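Local coordinates for nucleoside phosphorylase, putative (Trypanosoma brucei, PDB 3BJE), which acts as a homodimeric uridine phosphorylase of the nucleoside phosphorylase superfamily, an enzyme type that splits uridine with phosphate into uracil and ribose 1-phosphate, at residues 23-26 with 32-35; 73-78 with 97-102. All coordinates share one frame; numbering follows the deposited sequence.

Contact 1 of 2, residues 23-26 with 32-35; sequences DLPI and TLHL. With R1P (1-O-phosphono-alpha-D-ribofuranose), chain E.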
# COMPACT_ATOMS: atom_id res chain seq x y z
N ASP A 23 -19.03 1.37 -7.75
CA ASP A 23 -17.89 0.87 -8.58
C ASP A 23 -16.86 1.96 -8.81
O ASP A 23 -15.67 1.72 -8.77
CB ASP A 23 -18.36 0.37 -9.94
CG ASP A 23 -19.08 -0.97 -9.89
OD1 ASP A 23 -18.49 -1.97 -9.42
OD2 ASP A 23 -20.23 -1.04 -10.37
N LEU A 24 -17.32 3.16 -9.12
CA LEU A 24 -16.42 4.26 -9.41
C LEU A 24 -17.02 5.55 -8.86
O LEU A 24 -17.69 6.28 -9.59
CB LEU A 24 -16.19 4.35 -10.91
CG LEU A 24 -15.19 5.38 -11.43
CD1 LEU A 24 -13.82 5.21 -10.79
CD2 LEU A 24 -15.12 5.23 -12.94
N PRO A 25 -16.81 5.81 -7.56
CA PRO A 25 -17.38 6.99 -6.91
C PRO A 25 -16.84 8.30 -7.48
O PRO A 25 -15.63 8.52 -7.47
CB PRO A 25 -16.98 6.82 -5.44
CG PRO A 25 -16.59 5.40 -5.29
CD PRO A 25 -16.02 5.00 -6.61
N ILE A 26 -17.73 9.16 -7.99
CA ILE A 26 -17.35 10.47 -8.51
C ILE A 26 -18.08 11.55 -7.72
O ILE A 26 -19.30 11.49 -7.57
CB ILE A 26 -17.72 10.65 -9.99
CG1 ILE A 26 -17.13 9.53 -10.84
CG2 ILE A 26 -17.22 12.01 -10.50
CD1 ILE A 26 -15.63 9.46 -10.79
N THR A 32 -12.52 12.18 -8.66
CA THR A 32 -12.42 10.81 -8.19
C THR A 32 -12.20 10.79 -6.66
O THR A 32 -12.03 11.84 -6.01
CB THR A 32 -11.32 10.04 -8.96
OG1 THR A 32 -10.20 10.89 -9.25
CG2 THR A 32 -11.89 9.54 -10.28
N LEU A 33 -12.24 9.59 -6.07
CA LEU A 33 -12.32 9.44 -4.62
C LEU A 33 -11.04 9.74 -3.85
O LEU A 33 -11.10 10.32 -2.77
CB LEU A 33 -12.79 8.03 -4.29
CG LEU A 33 -13.13 7.70 -2.86
CD1 LEU A 33 -14.20 8.65 -2.30
CD2 LEU A 33 -13.62 6.25 -2.79
N HIS A 34 -9.91 9.32 -4.39
CA HIS A 34 -8.62 9.47 -3.70
C HIS A 34 -7.78 10.57 -4.32
O HIS A 34 -7.30 11.47 -3.63
CB HIS A 34 -7.84 8.14 -3.70
CG HIS A 34 -8.58 7.03 -3.02
ND1 HIS A 34 -9.47 6.21 -3.66
CD2 HIS A 34 -8.56 6.62 -1.72
CE1 HIS A 34 -10.00 5.36 -2.79
NE2 HIS A 34 -9.44 5.58 -1.61
N LEU A 35 -7.60 10.48 -5.63
CA LEU A 35 -6.99 11.52 -6.43
C LEU A 35 -8.05 12.59 -6.70
O LEU A 35 -9.03 12.35 -7.41
CB LEU A 35 -6.46 10.93 -7.74
CG LEU A 35 -5.98 11.92 -8.79
CD1 LEU A 35 -4.73 12.72 -8.32
CD2 LEU A 35 -5.75 11.17 -10.10
C5 R1P E . -9.43 3.33 1.04
O5 R1P E . -10.21 4.49 0.76
C4 R1P E . -8.86 3.43 2.45
O4 R1P E . -9.90 3.62 3.43
C1 R1P E . -9.96 2.54 4.37
C2 R1P E . -9.23 1.42 3.63
O2 R1P E . -8.79 0.34 4.47
C3 R1P E . -8.13 2.17 2.88
O3 R1P E . -7.03 2.53 3.73
O1 R1P E . -9.44 2.90 5.70
P R1P E . -9.00 4.36 6.25
O1P R1P E . -7.80 4.63 5.31
O2P R1P E . -8.57 4.17 7.70
O3P R1P E . -10.21 5.22 6.06
O HOH W 1 -13.06 7.47 -7.86
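Pro25 and Thr32, with Leu33 beside them, join the two arms of an irregular N-terminal loop that runs ahead of strand 45-49 of the phosphorylase fold. The direct side-chain contacts are apolar and the joint is small, with 184 Å² buried in all. The pyrrolidine ring of Pro25 offers CG to one methyl of Leu33, CD2, at 4.0 Å, the two side chains meeting at a slant. Leu33 reaches it because its CG stands trans to the backbone N (chi1 -172°), which sends the branch across to the proline; its side chain also packs on Phe250 of the second subunit.

Ile26 and Thr32 form the other half, running side by side in the same direction and touching methyl to methyl, Ile26 CD1 to Thr32 CG2, at 3.8 Å. The hydroxyl of Thr32 is directed elsewhere: OG1 donates to Leu35 O at 2.6 Å, in the carbonyl plane, and so ties the second arm into a compact turn. That turn presents His34, whose NE2 is hydrogen-bonded at 2.7 Å, nearly straight and in the ring plane, to O5 of the ribose 1-phosphate, while ND1, the other ring nitrogen, is hydrogen-bonded to Glu106 of helix 97-112.

Between the arms the polar link is water-mediated: one molecule donates to Pro25 O at 2.8 Å and accepts from Leu33 N at 2.9 Å.

Contact 2 of 2, residues 73-78 with 97-102; sequences HREIRF and VDNIEI. With CA (calcium ion), chain G; R1P (1-O-phosphono-alpha-D-ribofuranose), chain E.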
# COMPACT_ATOMS: atom_id res chain seq x y z
N HIS A 73 -4.84 15.49 -0.90
CA HIS A 73 -5.78 14.64 -0.14
C HIS A 73 -5.16 13.30 0.24
O HIS A 73 -4.64 12.63 -0.63
CB HIS A 73 -7.02 14.38 -1.00
CG HIS A 73 -8.01 13.46 -0.37
ND1 HIS A 73 -8.69 13.78 0.78
CD2 HIS A 73 -8.42 12.22 -0.72
CE1 HIS A 73 -9.48 12.78 1.11
NE2 HIS A 73 -9.34 11.82 0.22
N ARG A 74 -5.25 12.87 1.51
CA ARG A 74 -4.56 11.66 1.98
C ARG A 74 -3.08 11.70 1.52
O ARG A 74 -2.44 12.75 1.55
CB ARG A 74 -5.28 10.40 1.49
CG ARG A 74 -6.54 10.01 2.24
CD ARG A 74 -7.27 8.90 1.43
NE ARG A 74 -8.47 8.37 2.08
CZ ARG A 74 -8.46 7.51 3.09
NH1 ARG A 74 -7.30 7.10 3.59
NH2 ARG A 74 -9.61 7.06 3.61
N GLU A 75 -2.51 10.58 1.06
CA GLU A 75 -1.13 10.63 0.56
C GLU A 75 -1.06 11.18 -0.89
O GLU A 75 0.01 11.25 -1.50
CB GLU A 75 -0.42 9.26 0.73
CG GLU A 75 -1.06 7.97 0.14
CD GLU A 75 -1.66 7.07 1.22
OE1 GLU A 75 -2.59 7.65 1.84
OE2 GLU A 75 -1.20 5.86 1.48
N ILE A 76 -2.21 11.62 -1.42
CA ILE A 76 -2.38 11.79 -2.87
C ILE A 76 -2.43 13.28 -3.23
O ILE A 76 -3.43 13.95 -3.01
CB ILE A 76 -3.65 11.07 -3.36
CG1 ILE A 76 -3.74 9.64 -2.80
CG2 ILE A 76 -3.71 11.05 -4.90
CD1 ILE A 76 -2.55 8.79 -3.12
N ARG A 77 -1.32 13.79 -3.76
CA ARG A 77 -1.19 15.19 -4.16
C ARG A 77 -0.96 15.27 -5.65
O ARG A 77 -0.33 14.39 -6.22
CB ARG A 77 -0.01 15.84 -3.45
CG ARG A 77 -0.04 15.78 -1.95
CD ARG A 77 1.16 16.56 -1.39
NE ARG A 77 1.12 17.95 -1.85
CZ ARG A 77 2.15 18.78 -1.91
NH1 ARG A 77 3.38 18.41 -1.56
NH2 ARG A 77 1.94 20.01 -2.35
N PHE A 78 -1.47 16.32 -6.30
CA PHE A 78 -1.13 16.56 -7.69
C PHE A 78 -0.89 18.04 -7.97
O PHE A 78 -1.35 18.93 -7.25
CB PHE A 78 -2.19 16.00 -8.65
CG PHE A 78 -3.29 16.95 -8.98
CD1 PHE A 78 -3.22 17.77 -10.09
CD2 PHE A 78 -4.41 17.04 -8.15
CE1 PHE A 78 -4.22 18.65 -10.38
CE2 PHE A 78 -5.43 17.93 -8.44
CZ PHE A 78 -5.33 18.74 -9.55
N VAL A 97 1.85 -0.96 -4.50
CA VAL A 97 1.11 -1.35 -5.69
C VAL A 97 -0.40 -1.23 -5.51
O VAL A 97 -1.14 -1.04 -6.47
CB VAL A 97 1.46 -2.79 -6.16
CG1 VAL A 97 2.89 -2.83 -6.77
CG2 VAL A 97 1.27 -3.81 -5.03
N ASP A 98 -0.85 -1.34 -4.27
CA ASP A 98 -2.24 -1.13 -3.93
C ASP A 98 -2.63 0.32 -4.17
O ASP A 98 -3.69 0.61 -4.73
CB ASP A 98 -2.52 -1.56 -2.49
CG ASP A 98 -1.71 -0.81 -1.46
OD1 ASP A 98 -0.53 -0.48 -1.69
OD2 ASP A 98 -2.22 -0.60 -0.37
N ASN A 99 -1.75 1.23 -3.76
CA ASN A 99 -1.94 2.67 -4.02
C ASN A 99 -1.93 2.97 -5.52
O ASN A 99 -2.69 3.81 -6.03
CB ASN A 99 -0.86 3.48 -3.32
CG ASN A 99 -1.04 3.50 -1.80
OD1 ASN A 99 -1.19 2.45 -1.15
ND2 ASN A 99 -1.02 4.71 -1.24
N ILE A 100 -1.05 2.27 -6.24
CA ILE A 100 -1.00 2.38 -7.70
C ILE A 100 -2.33 1.95 -8.32
O ILE A 100 -2.86 2.61 -9.22
CB ILE A 100 0.20 1.56 -8.30
CG1 ILE A 100 1.57 2.12 -7.87
CG2 ILE A 100 0.08 1.50 -9.83
CD1 ILE A 100 1.78 3.60 -8.13
N GLU A 101 -2.86 0.83 -7.84
CA GLU A 101 -4.12 0.30 -8.36
C GLU A 101 -5.21 1.37 -8.19
O GLU A 101 -5.99 1.63 -9.11
CB GLU A 101 -4.48 -1.00 -7.64
CG GLU A 101 -5.66 -1.78 -8.27
CD GLU A 101 -7.01 -1.65 -7.55
OE1 GLU A 101 -7.15 -0.74 -6.68
OE2 GLU A 101 -7.92 -2.45 -7.85
N ILE A 102 -5.23 2.02 -7.03
CA ILE A 102 -6.19 3.10 -6.81
C ILE A 102 -6.00 4.24 -7.82
O ILE A 102 -6.92 4.66 -8.52
CB ILE A 102 -6.04 3.65 -5.39
CG1 ILE A 102 -6.61 2.63 -4.39
CG2 ILE A 102 -6.78 5.00 -5.25
CD1 ILE A 102 -6.28 2.94 -2.94
CA CA G . 0.04 0.88 0.24
C5 R1P E . -9.43 3.33 1.04
O5 R1P E . -10.21 4.49 0.76
C4 R1P E . -8.86 3.43 2.45
O4 R1P E . -9.90 3.62 3.43
C1 R1P E . -9.96 2.54 4.37
C2 R1P E . -9.23 1.42 3.63
O2 R1P E . -8.79 0.34 4.47
C3 R1P E . -8.13 2.17 2.88
O3 R1P E . -7.03 2.53 3.73
O1 R1P E . -9.44 2.90 5.70
P R1P E . -9.00 4.36 6.25
O1P R1P E . -7.80 4.63 5.31
O2P R1P E . -8.57 4.17 7.70
O3P R1P E . -10.21 5.22 6.06
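Glu75 and Asn99 are brought together by their torsions: the glutamate CG sits between its backbone N and carbonyl carbon (chi1 55°) and the chain then bends at chi2 (-107°), while the Asn99 CG lies trans to its own carbonyl carbon. The two side chains meet nearly at a right angle, and Asn99 ND2 donates to Glu75 OE2 at 3.0 Å. OE2 lies almost exactly in the amide plane of Asn99, whereas the amide nitrogen meets the carboxylate from above its plane, 44° out of it. The stronger partner of ND2 is the backbone oxygen of Thr93, just ahead of the helix. Two acceptors at ND2 and the calcium ion at OD1, 2.4 Å away, together define which way round the amide sits.

Asp98, the preceding residue, binds the same ion through both carboxylate oxygens, OD1 at 2.4 Å and the longer OD2 at 2.8 Å. Met95 O, together with Met95, Asp98 and Asn99 of the second subunit, completes the site, so the metal joins the two subunits, and Glu75 acts as a second-shell residue that positions a ligand of the ion.

Beside Glu75, Arg74 follows a different course. Its extended chain carries the guanidinium to the phosphate of ribose 1-phosphate, where NH1 donates to O1P and NH2 to O3P, each at 3.1 Å. The phosphorus lies at the guanidinium edge, in its plane, while the sugar, with O5 offset toward the rim, lies over one face.

Both residues occupy the type II' turn from His73 to Ile76, connecting strands 69-73 and 76-83. This turn faces the first turns of helix 97-112, which also packs through Val97 and Ile100 against helix 295-305.

Contact 1 and contact 2 lie with their centres 12 Å apart, follow one another along the chain and meet directly: His34 ND1 comes within 3.4 Å of Ile102 CG2, and Leu35 CA within 3.6 Å of Ile76 CG2. Both act at different groups of the same ribose 1-phosphate, His34 at the 5-hydroxyl and Arg74 at the phosphate. Further partners of this ligand, among them Arg54, Arg145 and Glu294, come from the second subunit, so the two contacts contribute to a pocket shared across the dimer interface. Helix 97-112 serves both, carrying calcium ligands near its start and Ile102, one turn on, against His34.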